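Local atomic coordinates of encapsulated ferritin-like protein (Haliangium ochraceum, PDB entry 5N5F), a protein that oxidises iron(II) to iron(III) as a ferritin-like ferroxidase cargo of an encapsulin nanocompartment, so that the mineralised iron can be stored inside the shell. Residues E30-V35 and E63-T68; R23-L28 and E70-R75. All coordinates share one frame; numbering follows the deposited sequence.

Contact 1: E30-V35 and E63-T68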
ATOM      1  N   GLU B  30      -2.704   3.509  16.514  1.00 32.84           N
ATOM      2  CA  GLU B  30      -1.372   2.915  16.435  1.00 36.08           C
ATOM      3  C   GLU B  30      -1.058   2.101  17.682  1.00 34.13           C
ATOM      4  O   GLU B  30      -0.428   1.038  17.600  1.00 28.97           O
ATOM      5  CB  GLU B  30      -0.323   4.007  16.231  1.00 40.16           C
ATOM      6  CG  GLU B  30      -0.399   4.682  14.874  1.00 46.87           C
ATOM      7  CD  GLU B  30       0.426   5.950  14.814  1.00 49.83           C
ATOM      8  OE1 GLU B  30       1.182   6.212  15.772  1.00 48.50           O
ATOM      9  OE2 GLU B  30       0.312   6.684  13.811  1.00 56.65           O
ATOM     10  N   GLU B  31      -1.488   2.581  18.850  1.00 34.80           N
ATOM     11  CA  GLU B  31      -1.241   1.840  20.080  1.00 35.47           C
ATOM     12  C   GLU B  31      -2.052   0.550  20.116  1.00 30.03           C
ATOM     13  O   GLU B  31      -1.546  -0.494  20.542  1.00 30.88           O
ATOM     14  CB  GLU B  31      -1.546   2.728  21.287  1.00 38.81           C
ATOM     15  CG  GLU B  31      -0.504   3.830  21.484  1.00 37.96           C
ATOM     16  CD  GLU B  31      -1.042   5.058  22.197  1.00 42.55           C
ATOM     17  OE1 GLU B  31      -2.276   5.176  22.356  1.00 39.54           O
ATOM     18  OE2 GLU B  31      -0.221   5.916  22.593  1.00 47.92           O
ATOM     19  N   LEU B  32      -3.303   0.592  19.652  1.00 32.75           N
ATOM     20  CA  LEU B  32      -4.102  -0.628  19.597  1.00 29.10           C
ATOM     21  C   LEU B  32      -3.522  -1.635  18.610  1.00 31.00           C
ATOM     22  O   LEU B  32      -3.630  -2.847  18.824  1.00 30.78           O
ATOM     23  CB  LEU B  32      -5.549  -0.296  19.229  1.00 27.81           C
ATOM     24  CG  LEU B  32      -6.328   0.506  20.280  1.00 28.68           C
ATOM     25  CD1 LEU B  32      -7.671   0.923  19.728  1.00 26.66           C
ATOM     26  CD2 LEU B  32      -6.507  -0.300  21.560  1.00 25.10           C
ATOM     27  N   GLU B  33      -2.913  -1.161  17.522  1.00 33.93           N
ATOM     28  CA  GLU B  33      -2.271  -2.082  16.591  1.00 33.97           C
ATOM     29  C   GLU B  33      -1.076  -2.770  17.239  1.00 33.73           C
ATOM     30  O   GLU B  33      -0.869  -3.975  17.054  1.00 33.62           O
ATOM     31  CB  GLU B  33      -1.858  -1.335  15.323  1.00 37.31           C
ATOM     32  CG  GLU B  33      -3.047  -0.904  14.474  1.00 39.29           C
ATOM     33  CD  GLU B  33      -2.658  -0.084  13.260  1.00 46.07           C
ATOM     34  OE1 GLU B  33      -1.466   0.261  13.121  1.00 50.77           O
ATOM     35  OE2 GLU B  33      -3.551   0.214  12.439  1.00 53.94           O
ATOM     36  N   ALA B  34      -0.288  -2.023  18.016  1.00 30.00           N
ATOM     37  CA  ALA B  34       0.812  -2.630  18.757  1.00 33.15           C
ATOM     38  C   ALA B  34       0.313  -3.717  19.701  1.00 35.93           C
ATOM     39  O   ALA B  34       0.971  -4.752  19.872  1.00 32.92           O
ATOM     40  CB  ALA B  34       1.570  -1.554  19.534  1.00 36.45           C
ATOM     41  N   VAL B  35      -0.848  -3.499  20.329  1.00 33.32           N
ATOM     42  CA  VAL B  35      -1.402  -4.489  21.251  1.00 32.96           C
ATOM     43  C   VAL B  35      -1.707  -5.788  20.518  1.00 31.42           C
ATOM     44  O   VAL B  35      -1.433  -6.884  21.022  1.00 34.11           O
ATOM     45  CB  VAL B  35      -2.655  -3.922  21.949  1.00 31.48           C
ATOM     46  CG1 VAL B  35      -3.360  -4.995  22.775  1.00 34.26           C
ATOM     47  CG2 VAL B  35      -2.277  -2.744  22.833  1.00 31.26           C
ATOM     48  N   GLU B  63      -1.675   0.784  28.259  1.00 34.75           N
ATOM     49  CA  GLU B  63      -1.697   1.959  29.123  1.00 38.85           C
ATOM     50  C   GLU B  63      -1.647   3.242  28.304  1.00 34.67           C
ATOM     51  O   GLU B  63      -2.314   4.227  28.637  1.00 35.66           O
ATOM     52  CB  GLU B  63      -0.527   1.907  30.108  1.00 38.90           C
ATOM     53  CG  GLU B  63      -0.503   3.061  31.102  1.00 40.24           C
ATOM     54  CD  GLU B  63       0.481   2.840  32.236  1.00 46.75           C
ATOM     55  OE1 GLU B  63       1.284   1.889  32.150  1.00 46.93           O
ATOM     56  OE2 GLU B  63       0.446   3.616  33.216  1.00 50.56           O
ATOM     57  N   HIS B  64      -0.857   3.251  27.231  1.00 34.69           N
ATOM     58  CA  HIS B  64      -0.802   4.427  26.373  1.00 37.30           C
ATOM     59  C   HIS B  64      -2.138   4.658  25.680  1.00 35.33           C
ATOM     60  O   HIS B  64      -2.593   5.801  25.562  1.00 32.53           O
ATOM     61  CB  HIS B  64       0.321   4.268  25.348  1.00 39.92           C
ATOM     62  CG  HIS B  64       1.689   4.218  25.955  1.00 44.12           C
ATOM     63  ND1 HIS B  64       2.834   4.068  25.201  1.00 42.24           N
ATOM     64  CD2 HIS B  64       2.095   4.301  27.244  1.00 45.11           C
ATOM     65  CE1 HIS B  64       3.886   4.061  26.000  1.00 44.71           C
ATOM     66  NE2 HIS B  64       3.466   4.200  27.244  1.00 43.26           N
ATOM     67  N   ALA B  65      -2.783   3.579  25.227  1.00 30.50           N
ATOM     68  CA  ALA B  65      -4.073   3.693  24.555  1.00 36.22           C
ATOM     69  C   ALA B  65      -5.127   4.293  25.476  1.00 33.38           C
ATOM     70  O   ALA B  65      -5.905   5.160  25.062  1.00 35.62           O
ATOM     71  CB  ALA B  65      -4.521   2.319  24.062  1.00 27.87           C
ATOM     72  N   MET B  66      -5.172   3.840  26.731  1.00 33.40           N
ATOM     73  CA  MET B  66      -6.192   4.320  27.656  1.00 33.97           C
ATOM     74  C   MET B  66      -5.892   5.732  28.144  1.00 34.20           C
ATOM     75  O   MET B  66      -6.821   6.479  28.474  1.00 36.95           O
ATOM     76  CB  MET B  66      -6.323   3.354  28.832  1.00 34.29           C
ATOM     77  CG  MET B  66      -6.741   1.941  28.421  1.00 35.70           C
ATOM     78  SD  MET B  66      -8.320   1.867  27.533  1.00 38.26           S
ATOM     79  CE  MET B  66      -7.788   1.914  25.821  1.00 42.26           C
ATOM     80  N   MET B  67      -4.615   6.117  28.195  1.00 34.70           N
ATOM     81  CA  MET B  67      -4.276   7.516  28.436  1.00 34.14           C
ATOM     82  C   MET B  67      -4.805   8.395  27.312  1.00 36.70           C
ATOM     83  O   MET B  67      -5.446   9.425  27.557  1.00 32.33           O
ATOM     84  CB  MET B  67      -2.763   7.683  28.567  1.00 34.32           C
ATOM     85  CG  MET B  67      -2.171   7.121  29.849  1.00 38.08           C
ATOM     86  SD  MET B  67      -0.367   6.991  29.803  1.00 44.02           S
ATOM     87  CE  MET B  67       0.089   8.705  29.585  1.00 47.12           C
ATOM     88  N   THR B  68      -4.546   7.995  26.063  1.00 30.18           N
ATOM     89  CA  THR B  68      -5.035   8.753  24.919  1.00 30.81           C
ATOM     90  C   THR B  68      -6.559   8.788  24.894  1.00 31.65           C
ATOM     91  O   THR B  68      -7.161   9.825  24.595  1.00 29.92           O
ATOM     92  CB  THR B  68      -4.499   8.147  23.623  1.00 34.49           C
ATOM     93  OG1 THR B  68      -3.064   8.064  23.676  1.00 31.90           O
ATOM     94  CG2 THR B  68      -4.912   8.990  22.430  1.00 29.64           C
TER
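E31 lays its carboxylate over the backbone of helix 48-75 between H64 and T68, and this side chain carries nearly all of the tight packing. The two helices run antiparallel at 155°, and the small A65 lets them close to 8.9 Å between axes, with the CA atoms of E31 and A65 5.6 Å apart. E31 has CG beside its own backbone N (chi1 -72°) and an extended chain beyond, which brings OE1 to 3.2 Å from A65 CA and OE2 to 3.3 Å from H64 CB. Its carboxylate plane is turned 57° from the imidazole of H64, whose ring leads away from helix 16-44. T68 OG1 lies within hydrogen-bonding distance of both E31 OE1 (3.3 Å) and H64 O (3.0 Å). Packing is looser beside this cluster: L32 adds just its CD2, 4.1 Å from A65 CB, and otherwise packs on L28 of the second subunit. The partly exposed side carries E30, salt-bridged to R41 of the third subunit, and E63, hydrogen-bonded to Y86 of the second. H64 NE2 is hydrogen-bonded to E60 of the third subunit, while E61 of the same chain packs on E31. E31, E61 and H64 are probably iron ligands, as in related encapsulated ferritins. A buried carboxylate (E31) and the H64 imidazole beside further glutamates of this chain and a neighbour are consistent with a ferroxidase site formed where chains meet, with T68 as a second-shell hydroxyl that may help position E31.

Contact 2: R23-L28 and E70-R75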
ATOM      1  N   ARG B  23      -5.059  13.719  15.470  1.00 32.20           N
ATOM      2  CA  ARG B  23      -3.778  13.302  16.030  1.00 36.22           C
ATOM      3  C   ARG B  23      -3.970  12.292  17.153  1.00 32.66           C
ATOM      4  O   ARG B  23      -3.221  11.314  17.254  1.00 32.14           O
ATOM      5  CB  ARG B  23      -3.000  14.522  16.528  1.00 35.99           C
ATOM      6  CG  ARG B  23      -2.629  15.498  15.424  1.00 36.49           C
ATOM      7  CD  ARG B  23      -1.818  16.677  15.940  1.00 38.95           C
ATOM      8  NE  ARG B  23      -1.434  17.571  14.850  1.00 43.62           N
ATOM      9  CZ  ARG B  23      -2.091  18.672  14.491  1.00 48.70           C
ATOM     10  NH1 ARG B  23      -3.181  19.057  15.136  1.00 46.73           N
ATOM     11  NH2 ARG B  23      -1.645  19.399  13.475  1.00 55.26           N
ATOM     12  N   ALA B  24      -4.977  12.501  18.003  1.00 29.66           N
ATOM     13  CA  ALA B  24      -5.200  11.573  19.106  1.00 29.10           C
ATOM     14  C   ALA B  24      -5.753  10.244  18.608  1.00 29.66           C
ATOM     15  O   ALA B  24      -5.334   9.178  19.075  1.00 27.58           O
ATOM     16  CB  ALA B  24      -6.139  12.197  20.135  1.00 33.24           C
ATOM     17  N   LEU B  25      -6.690  10.280  17.657  1.00 30.75           N
ATOM     18  CA  LEU B  25      -7.281   9.040  17.161  1.00 28.90           C
ATOM     19  C   LEU B  25      -6.251   8.180  16.433  1.00 27.14           C
ATOM     20  O   LEU B  25      -6.254   6.951  16.572  1.00 29.29           O
ATOM     21  CB  LEU B  25      -8.474   9.354  16.251  1.00 26.26           C
ATOM     22  CG  LEU B  25      -9.753   9.792  16.977  1.00 30.48           C
ATOM     23  CD1 LEU B  25     -10.800  10.327  15.995  1.00 34.45           C
ATOM     24  CD2 LEU B  25     -10.327   8.634  17.778  1.00 24.19           C
ATOM     25  N   VAL B  26      -5.358   8.790  15.653  1.00 31.99           N
ATOM     26  CA  VAL B  26      -4.347   7.978  14.981  1.00 33.70           C
ATOM     27  C   VAL B  26      -3.385   7.384  16.000  1.00 35.06           C
ATOM     28  O   VAL B  26      -2.909   6.254  15.828  1.00 29.15           O
ATOM     29  CB  VAL B  26      -3.602   8.788  13.902  1.00 32.44           C
ATOM     30  CG1 VAL B  26      -4.580   9.281  12.845  1.00 38.66           C
ATOM     31  CG2 VAL B  26      -2.824   9.949  14.511  1.00 37.06           C
ATOM     32  N   THR B  27      -3.099   8.115  17.082  1.00 32.20           N
ATOM     33  CA  THR B  27      -2.218   7.587  18.117  1.00 36.30           C
ATOM     34  C   THR B  27      -2.868   6.414  18.835  1.00 32.05           C
ATOM     35  O   THR B  27      -2.238   5.367  19.039  1.00 30.39           O
ATOM     36  CB  THR B  27      -1.848   8.692  19.110  1.00 39.77           C
ATOM     37  OG1 THR B  27      -1.215   9.774  18.412  1.00 35.42           O
ATOM     38  CG2 THR B  27      -0.891   8.165  20.178  1.00 39.79           C
ATOM     39  N   LEU B  28      -4.132   6.570  19.235  1.00 36.11           N
ATOM     40  CA  LEU B  28      -4.858   5.456  19.835  1.00 30.65           C
ATOM     41  C   LEU B  28      -4.876   4.258  18.895  1.00 29.26           C
ATOM     42  O   LEU B  28      -4.642   3.121  19.321  1.00 30.22           O
ATOM     43  CB  LEU B  28      -6.283   5.891  20.191  1.00 34.29           C
ATOM     44  CG  LEU B  28      -7.238   4.807  20.696  1.00 28.78           C
ATOM     45  CD1 LEU B  28      -6.631   4.029  21.857  1.00 29.03           C
ATOM     46  CD2 LEU B  28      -8.565   5.422  21.110  1.00 36.71           C
ATOM     47  N   GLU B  70      -8.675   8.628  27.365  1.00 34.86           N
ATOM     48  CA  GLU B  70      -9.172   9.556  28.373  1.00 36.08           C
ATOM     49  C   GLU B  70      -9.047  10.998  27.899  1.00 39.64           C
ATOM     50  O   GLU B  70      -9.919  11.828  28.180  1.00 38.50           O
ATOM     51  CB  GLU B  70      -8.428   9.354  29.692  1.00 41.25           C
ATOM     52  CG  GLU B  70      -8.789  10.362  30.791  1.00 39.39           C
ATOM     53  CD  GLU B  70     -10.249  10.309  31.204  1.00 44.67           C
ATOM     54  OE1 GLU B  70     -10.983   9.423  30.719  1.00 45.14           O
ATOM     55  OE2 GLU B  70     -10.667  11.161  32.022  1.00 45.23           O
ATOM     56  N   TRP B  71      -7.967  11.323  27.185  1.00 34.82           N
ATOM     57  CA  TRP B  71      -7.860  12.661  26.615  1.00 35.40           C
ATOM     58  C   TRP B  71      -8.990  12.915  25.624  1.00 39.94           C
ATOM     59  O   TRP B  71      -9.618  13.980  25.642  1.00 36.16           O
ATOM     60  CB  TRP B  71      -6.505  12.846  25.941  1.00 35.19           C
ATOM     61  CG  TRP B  71      -6.286  14.241  25.452  1.00 37.70           C
ATOM     62  CD1 TRP B  71      -5.618  15.239  26.098  1.00 39.48           C
ATOM     63  CD2 TRP B  71      -6.742  14.800  24.213  1.00 39.57           C
ATOM     64  NE1 TRP B  71      -5.626  16.383  25.338  1.00 41.41           N
ATOM     65  CE2 TRP B  71      -6.315  16.141  24.178  1.00 41.21           C
ATOM     66  CE3 TRP B  71      -7.471  14.296  23.131  1.00 37.18           C
ATOM     67  CZ2 TRP B  71      -6.587  16.983  23.103  1.00 41.48           C
ATOM     68  CZ3 TRP B  71      -7.743  15.134  22.066  1.00 37.31           C
ATOM     69  CH2 TRP B  71      -7.302  16.463  22.060  1.00 38.57           C
ATOM     70  N   ILE B  72      -9.269  11.938  24.760  1.00 36.03           N
ATOM     71  CA  ILE B  72     -10.383  12.061  23.824  1.00 36.65           C
ATOM     72  C   ILE B  72     -11.695  12.253  24.576  1.00 33.99           C
ATOM     73  O   ILE B  72     -12.520  13.097  24.205  1.00 38.27           O
ATOM     74  CB  ILE B  72     -10.431  10.829  22.902  1.00 32.41           C
ATOM     75  CG1 ILE B  72      -9.195  10.802  21.999  1.00 30.89           C
ATOM     76  CG2 ILE B  72     -11.711  10.816  22.066  1.00 31.92           C
ATOM     77  CD1 ILE B  72      -9.052   9.540  21.198  1.00 29.53           C
ATOM     78  N   ARG B  73     -11.911  11.474  25.638  1.00 36.60           N
ATOM     79  CA  ARG B  73     -13.191  11.525  26.340  1.00 37.58           C
ATOM     80  C   ARG B  73     -13.442  12.901  26.941  1.00 43.19           C
ATOM     81  O   ARG B  73     -14.586  13.371  26.979  1.00 37.71           O
ATOM     82  CB  ARG B  73     -13.245  10.463  27.436  1.00 35.42           C
ATOM     83  CG  ARG B  73     -14.617  10.351  28.107  1.00 41.42           C
ATOM     84  CD  ARG B  73     -14.529   9.675  29.464  1.00 41.24           C
ATOM     85  NE  ARG B  73     -13.835  10.510  30.438  1.00 41.92           N
ATOM     86  CZ  ARG B  73     -14.414  11.453  31.177  1.00 40.91           C
ATOM     87  NH1 ARG B  73     -15.711  11.702  31.060  1.00 40.61           N
ATOM     88  NH2 ARG B  73     -13.688  12.157  32.033  1.00 47.03           N
ATOM     89  N   ARG B  74     -12.392  13.553  27.437  1.00 36.93           N
ATOM     90  CA  ARG B  74     -12.557  14.848  28.081  1.00 44.41           C
ATOM     91  C   ARG B  74     -12.912  15.962  27.106  1.00 45.46           C
ATOM     92  O   ARG B  74     -13.348  17.030  27.550  1.00 40.31           O
ATOM     93  CB  ARG B  74     -11.281  15.207  28.844  1.00 41.54           C
ATOM     94  CG  ARG B  74     -11.005  14.286  30.020  1.00 38.76           C
ATOM     95  CD  ARG B  74      -9.667  14.595  30.680  1.00 42.09           C
ATOM     96  NE  ARG B  74      -9.389  13.672  31.775  1.00 42.51           N
ATOM     97  CZ  ARG B  74      -8.414  13.831  32.665  1.00 41.54           C
ATOM     98  NH1 ARG B  74      -7.611  14.885  32.598  1.00 45.18           N
ATOM     99  NH2 ARG B  74      -8.246  12.934  33.624  1.00 39.84           N
ATOM    100  N   ARG B  75     -12.759  15.743  25.798  1.00 42.07           N
ATOM    101  CA  ARG B  75     -13.030  16.774  24.803  1.00 40.37           C
ATOM    102  C   ARG B  75     -14.061  16.335  23.770  1.00 40.26           C
ATOM    103  O   ARG B  75     -14.331  17.082  22.822  1.00 44.35           O
ATOM    104  CB  ARG B  75     -11.730  17.186  24.108  1.00 46.35           C
ATOM    105  CG  ARG B  75     -10.780  17.947  25.011  1.00 48.12           C
ATOM    106  CD  ARG B  75      -9.404  18.048  24.398  1.00 50.98           C
ATOM    107  NE  ARG B  75      -8.484  18.784  25.259  1.00 53.96           N
ATOM    108  CZ  ARG B  75      -7.925  18.285  26.358  1.00 53.70           C
ATOM    109  NH1 ARG B  75      -8.189  17.042  26.742  1.00 46.21           N
ATOM    110  NH2 ARG B  75      -7.101  19.032  27.078  1.00 58.06           N
TER
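E70 OE2 is gripped by two arginines of its own helix: R74 NE at 2.8 Å on the anti side and R73 NH2 at 3.2 Å on the syn side, both tilted well out of the carboxylate plane toward the same face. R73 approaches side-on, its NE also bonding E70 OE1 at 3.1 Å, so the two flat groups are held by a paired salt bridge. F88 and T89 of the second subunit add backbone N-H bonds to the same carboxylate, and R73 reaches on to D80. All this lies on the side of helix 48-75 remote from residues 23-28. Toward helix 16-44 the contact is wholly apolar. The antiparallel helices, whose axes here approach to 10.3 Å at 148°, are bridged mainly by I72, which has CG1 beside its backbone N (chi1 -66°) and an extended end. Its CG1 meets A24 CB at 3.8 Å, and its CD1 reaches L25 CD2 at 3.8 Å, with L28 CD2 slightly farther away; both leucines cross the isoleucine at about a right angle. A24 CB also rests near the six-membered ring of W71, 3.9 Å from CZ3. The indole N-H of W71 is turned to E47 of the third subunit, which R75 meets as well. In this N-terminal EncFtn domain, which crystallises as a decameric ring, helix 48-75 thus faces its partner with hydrocarbon, joining the helical hairpin, while its bonds to F88 and T89 of the second subunit and E47 of the third probably help tie the chain into the decamer.

Both contacts join helix 16-44 to helix 48-75, and both are buried; their centres lie 10 Å apart along the same antiparallel pair. Contact 1 sits near the middle of the chain, where the axes come closer, and contact 2 farther out, where they have spread and larger apolar side chains span the distance. They touch directly: T68 CG2 is 3.4 Å from A24 O. Their chemistry differs accordingly. The inner contact brings a carboxylate and an imidazole to the probable iron site, with a hydroxyl behind the carboxylate, whereas in the outer one aliphatic and aromatic groups fill the interface and the E70 charges lie on the far side of helix 48-75, against the second subunit. The third subunit borders both contacts.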